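PDB 3UIE: adenylyl-sulfate kinase 1, chloroplastic from Arabidopsis thaliana, which phosphorylates adenosine 5'-phosphosulfate at its 3'-hydroxyl with ATP, making the activated sulfate 3'-phosphoadenylyl sulfate in the chloroplast. Local coordinates for residues A[21-32]-A[96-106]. Sequence-based numbering, arbitrary orientation.
With ADX (adenosine-5'-phosphosulfate), chain D.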
loop_
_atom_site.group_PDB
_atom_site.type_symbol
_atom_site.label_atom_id
_atom_site.label_comp_id
_atom_site.label_asym_id
_atom_site.label_seq_id
_atom_site.Cartn_x
_atom_site.Cartn_y
_atom_site.Cartn_z
ATOM N N LEU A 21 13.480 5.374 10.868
ATOM C CA LEU A 21 12.261 5.723 11.606
ATOM C C LEU A 21 12.349 5.438 13.097
ATOM O O LEU A 21 11.480 5.865 13.851
ATOM C CB LEU A 21 11.053 4.952 11.059
ATOM C CG LEU A 21 10.685 5.244 9.605
ATOM C CD1 LEU A 21 9.629 4.269 9.127
ATOM C CD2 LEU A 21 10.192 6.663 9.493
ATOM N N ASP A 22 13.372 4.697 13.514
ATOM C CA ASP A 22 13.455 4.193 14.895
ATOM C C ASP A 22 12.193 3.449 15.367
ATOM O O ASP A 22 11.649 3.727 16.447
ATOM C CB ASP A 22 13.819 5.309 15.879
ATOM C CG ASP A 22 14.296 4.764 17.230
ATOM O OD1 ASP A 22 14.705 3.581 17.309
ATOM O OD2 ASP A 22 14.273 5.528 18.213
ATOM N N GLN A 23 11.735 2.501 14.554
ATOM C CA GLN A 23 10.614 1.627 14.912
ATOM C C GLN A 23 10.684 0.405 14.013
ATOM O O GLN A 23 11.494 0.363 13.086
ATOM C CB GLN A 23 9.275 2.325 14.690
ATOM C CG GLN A 23 9.027 2.681 13.204
ATOM C CD GLN A 23 7.815 3.580 13.026
ATOM O OE1 GLN A 23 7.686 4.597 13.701
ATOM N NE2 GLN A 23 6.933 3.218 12.098
ATOM N N LYS A 24 9.828 -0.575 14.280
ATOM C CA LYS A 24 9.748 -1.765 13.447
ATOM C C LYS A 24 8.425 -1.815 12.694
ATOM O O LYS A 24 7.361 -1.571 13.274
ATOM C CB LYS A 24 9.931 -3.029 14.298
ATOM C CG LYS A 24 11.345 -3.141 14.848
ATOM C CD LYS A 24 11.585 -4.460 15.533
ATOM C CE LYS A 24 12.970 -4.498 16.152
ATOM N NZ LYS A 24 13.096 -3.569 17.310
ATOM N N GLY A 25 8.508 -2.112 11.399
ATOM C CA GLY A 25 7.327 -2.243 10.572
ATOM C C GLY A 25 6.512 -3.424 11.066
ATOM O O GLY A 25 7.068 -4.438 11.474
ATOM N N CYS A 26 5.194 -3.300 11.045
ATOM C CA CYS A 26 4.356 -4.401 11.496
ATOM C C CYS A 26 2.939 -4.158 11.033
ATOM O O CYS A 26 2.631 -3.089 10.513
ATOM C CB CYS A 26 4.415 -4.555 13.023
ATOM S SG CYS A 26 4.007 -3.046 13.957
ATOM N N VAL A 27 2.085 -5.160 11.204
ATOM C CA VAL A 27 0.676 -5.025 10.868
ATOM C C VAL A 27 -0.144 -5.230 12.133
ATOM O O VAL A 27 -0.010 -6.263 12.780
ATOM C CB VAL A 27 0.255 -6.099 9.856
ATOM C CG1 VAL A 27 -1.238 -5.985 9.571
ATOM C CG2 VAL A 27 1.091 -5.973 8.563
ATOM N N ILE A 28 -0.971 -4.245 12.484
ATOM C CA ILE A 28 -1.905 -4.373 13.602
ATOM C C ILE A 28 -3.258 -4.620 12.964
ATOM O O ILE A 28 -3.860 -3.716 12.402
ATOM C CB ILE A 28 -1.969 -3.094 14.464
ATOM C CG1 ILE A 28 -0.571 -2.597 14.843
ATOM C CG2 ILE A 28 -2.820 -3.313 15.716
ATOM C CD1 ILE A 28 0.354 -3.632 15.393
ATOM N N TRP A 29 -3.719 -5.861 13.025
ATOM C CA TRP A 29 -4.930 -6.255 12.319
ATOM C C TRP A 29 -6.126 -6.208 13.266
ATOM O O TRP A 29 -6.280 -7.091 14.124
ATOM C CB TRP A 29 -4.765 -7.663 11.691
ATOM C CG TRP A 29 -5.904 -7.975 10.786
ATOM C CD1 TRP A 29 -7.163 -8.378 11.158
ATOM C CD2 TRP A 29 -5.937 -7.814 9.365
ATOM N NE1 TRP A 29 -7.966 -8.506 10.046
ATOM C CE2 TRP A 29 -7.242 -8.165 8.941
ATOM C CE3 TRP A 29 -4.986 -7.434 8.409
ATOM C CZ2 TRP A 29 -7.612 -8.139 7.598
ATOM C CZ3 TRP A 29 -5.366 -7.406 7.078
ATOM C CH2 TRP A 29 -6.667 -7.756 6.687
ATOM N N VAL A 30 -6.959 -5.177 13.120
ATOM C CA VAL A 30 -8.117 -4.983 14.005
ATOM C C VAL A 30 -9.400 -5.513 13.364
ATOM O O VAL A 30 -9.862 -4.983 12.338
ATOM C CB VAL A 30 -8.309 -3.485 14.358
ATOM C CG1 VAL A 30 -9.397 -3.322 15.422
ATOM C CG2 VAL A 30 -7.008 -2.884 14.843
ATOM N N THR A 31 -9.962 -6.555 13.968
ATOM C CA THR A 31 -11.149 -7.224 13.445
ATOM C C THR A 31 -12.315 -7.199 14.452
ATOM O O THR A 31 -12.116 -7.119 15.659
ATOM C CB THR A 31 -10.810 -8.682 13.041
ATOM O OG1 THR A 31 -11.982 -9.341 12.553
ATOM C CG2 THR A 31 -10.261 -9.463 14.244
ATOM N N GLY A 32 -13.543 -7.230 13.949
ATOM C CA GLY A 32 -14.693 -7.255 14.835
ATOM C C GLY A 32 -15.939 -6.872 14.073
ATOM O O GLY A 32 -15.855 -6.365 12.953
ATOM N N ALA A 96 7.912 -1.279 4.510
ATOM C CA ALA A 96 8.386 0.105 4.441
ATOM C C ALA A 96 8.782 0.637 5.812
ATOM O O ALA A 96 9.255 1.772 5.917
ATOM C CB ALA A 96 7.317 0.987 3.840
ATOM N N GLY A 97 8.543 -0.158 6.856
ATOM C CA GLY A 97 8.906 0.197 8.221
ATOM C C GLY A 97 7.779 0.845 9.018
ATOM O O GLY A 97 7.986 1.311 10.137
ATOM N N ILE A 98 6.590 0.891 8.425
ATOM C CA ILE A 98 5.433 1.572 8.999
ATOM C C ILE A 98 4.665 0.636 9.932
ATOM O O ILE A 98 4.598 -0.558 9.678
ATOM C CB ILE A 98 4.468 1.992 7.864
ATOM C CG1 ILE A 98 5.191 2.869 6.838
ATOM C CG2 ILE A 98 3.240 2.676 8.423
ATOM C CD1 ILE A 98 5.683 4.148 7.400
ATOM N N ILE A 99 4.094 1.187 11.004
ATOM C CA ILE A 99 3.142 0.459 11.835
ATOM C C ILE A 99 1.799 0.588 11.145
ATOM O O ILE A 99 1.150 1.634 11.196
ATOM C CB ILE A 99 3.087 1.034 13.262
ATOM C CG1 ILE A 99 4.459 0.863 13.929
ATOM C CG2 ILE A 99 1.983 0.334 14.107
ATOM C CD1 ILE A 99 4.704 1.766 15.131
ATOM N N CYS A 100 1.405 -0.474 10.454
ATOM C CA CYS A 100 0.200 -0.428 9.634
ATOM C C CYS A 100 -0.991 -0.971 10.407
ATOM O O CYS A 100 -0.977 -2.125 10.831
ATOM C CB CYS A 100 0.412 -1.256 8.354
ATOM S SG CYS A 100 -0.967 -1.140 7.199
ATOM N N ILE A 101 -2.014 -0.136 10.598
ATOM C CA ILE A 101 -3.194 -0.541 11.348
ATOM C C ILE A 101 -4.322 -0.838 10.373
ATOM O O ILE A 101 -4.793 0.057 9.684
ATOM C CB ILE A 101 -3.647 0.580 12.292
ATOM C CG1 ILE A 101 -2.492 0.989 13.219
ATOM C CG2 ILE A 101 -4.901 0.138 13.095
ATOM C CD1 ILE A 101 -2.716 2.333 13.901
ATOM N N ALA A 102 -4.723 -2.102 10.282
ATOM C CA ALA A 102 -5.804 -2.469 9.381
ATOM C C ALA A 102 -7.081 -2.621 10.178
ATOM O O ALA A 102 -7.129 -3.371 11.145
ATOM C CB ALA A 102 -5.466 -3.762 8.634
ATOM N N SER A 103 -8.115 -1.895 9.785
ATOM C CA SER A 103 -9.382 -1.890 10.520
ATOM C C SER A 103 -10.520 -2.299 9.595
ATOM O O SER A 103 -11.083 -1.457 8.915
ATOM C CB SER A 103 -9.639 -0.490 11.091
ATOM O OG SER A 103 -10.951 -0.348 11.629
ATOM N N LEU A 104 -10.818 -3.591 9.546
ATOM C CA LEU A 104 -11.800 -4.152 8.626
ATOM C C LEU A 104 -12.594 -5.164 9.422
ATOM O O LEU A 104 -12.037 -5.816 10.305
ATOM C CB LEU A 104 -11.084 -4.932 7.526
ATOM C CG LEU A 104 -10.677 -4.448 6.146
ATOM C CD1 LEU A 104 -9.559 -3.422 6.218
ATOM C CD2 LEU A 104 -10.231 -5.664 5.349
ATOM N N ILE A 105 -13.882 -5.321 9.113
ATOM C CA ILE A 105 -14.671 -6.365 9.773
ATOM C C ILE A 105 -13.960 -7.708 9.653
ATOM O O ILE A 105 -13.839 -8.447 10.630
ATOM C CB ILE A 105 -16.109 -6.461 9.206
ATOM C CG1 ILE A 105 -16.869 -5.165 9.482
ATOM C CG2 ILE A 105 -16.854 -7.659 9.822
ATOM C CD1 ILE A 105 -18.276 -5.128 8.882
ATOM N N SER A 106 -13.475 -8.000 8.447
ATOM C CA SER A 106 -12.721 -9.230 8.146
ATOM C C SER A 106 -13.263 -10.455 8.878
ATOM O O SER A 106 -12.592 -11.023 9.733
ATOM C CB SER A 106 -11.219 -9.042 8.411
ATOM O OG SER A 106 -10.971 -8.421 9.662
HETATM S SB ADX D . -15.266 -6.780 5.196
HETATM O O1B ADX D . -15.092 -6.916 3.777
HETATM O O2B ADX D . -16.144 -7.873 5.672
HETATM O O3B ADX D . -13.979 -6.879 5.914
HETATM P PA ADX D . -15.301 -4.021 5.526
HETATM O O1A ADX D . -14.345 -3.866 4.373
HETATM O O2A ADX D . -14.659 -3.648 6.854
HETATM O O3A ADX D . -15.950 -5.479 5.535
HETATM O "O5'" ADX D . -16.518 -3.058 5.243
HETATM C "C5'" ADX D . -17.434 -2.789 6.261
HETATM C "C4'" ADX D . -18.165 -1.556 6.135
HETATM O "O4'" ADX D . -19.000 -1.621 4.983
HETATM C "C3'" ADX D . -19.047 -1.396 7.320
HETATM O "O3'" ADX D . -18.748 -0.183 7.935
HETATM C "C2'" ADX D . -20.358 -1.280 6.828
HETATM O "O2'" ADX D . -20.730 0.035 7.071
HETATM C "C1'" ADX D . -20.332 -1.451 5.360
HETATM N N9 ADX D . -21.205 -2.504 4.917
HETATM C C8 ADX D . -22.062 -2.437 3.871
HETATM N N7 ADX D . -22.648 -3.637 3.711
HETATM C C5 ADX D . -22.163 -4.468 4.658
HETATM C C6 ADX D . -22.397 -5.816 4.993
HETATM N N6 ADX D . -23.320 -6.590 4.226
HETATM N N1 ADX D . -21.741 -6.375 6.041
HETATM C C2 ADX D . -20.864 -5.652 6.757
HETATM N N3 ADX D . -20.616 -4.355 6.460
HETATM C C4 ADX D . -21.240 -3.746 5.427
#
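Strands 26-31 and 99-103 run parallel, their axes 4.6 Å apart at closest approach and 18° between directions, and a ladder of backbone hydrogen bonds from Cys26 N to Ile98 O through to Leu104 N and Val30 O sets Ile28 beside Ile101. Side chains alternate between two faces: Cys26, Ile28, Val30, Ile99 and Ile101 share one, where Ile28 CG1 lies alongside Ile99 CG2 at 4.0 Å. On the other, Ala102 CB sits over the face of the six-membered ring of Trp29, a CH-pi contact 4.2 Å from the centroid. With CG anti to the backbone N (chi1 -171°), the indole reaches along the sheet, and its NE1 donates to Ser106 OG at 3.0 Å, the oxygen tilted 17° from the ring plane. Ser106 OG in turn donates to Leu104 O, so its hydroxyl has two defined partners. Thr31 OG1 gives a further bond to Ile105 O at 2.8 Å, approaching from above the carbonyl plane. These bonds brace the turn whose Ile105 N and Ser106 N grip adenosine-5'-phosphosulfate, at O2A (2.9 Å) and O3B (2.8 Å) respectively; Ser106 probably forms a phosphoserine intermediate, as inferred from related kinases. At the opposite end, Gln23 NE2 donates in plane to a lone pair of Gly97 O (2.9 Å), where Gly97 closes helix 76-95 in a Schellman motif. Gly32 leads into the ATP-binding P-loop, so both strands deliver active-site loops at their C-terminal ends, as in other P-loop kinases. Within the five-stranded parallel sheet, strand 26-31 is central, flanked by 99-103 and 124-129, while strand 56-60 borders 99-103 on its other side; helix 38-51 covers the Val30 and Ile101 face, and helix 76-95 the face of Val27 and Cys100.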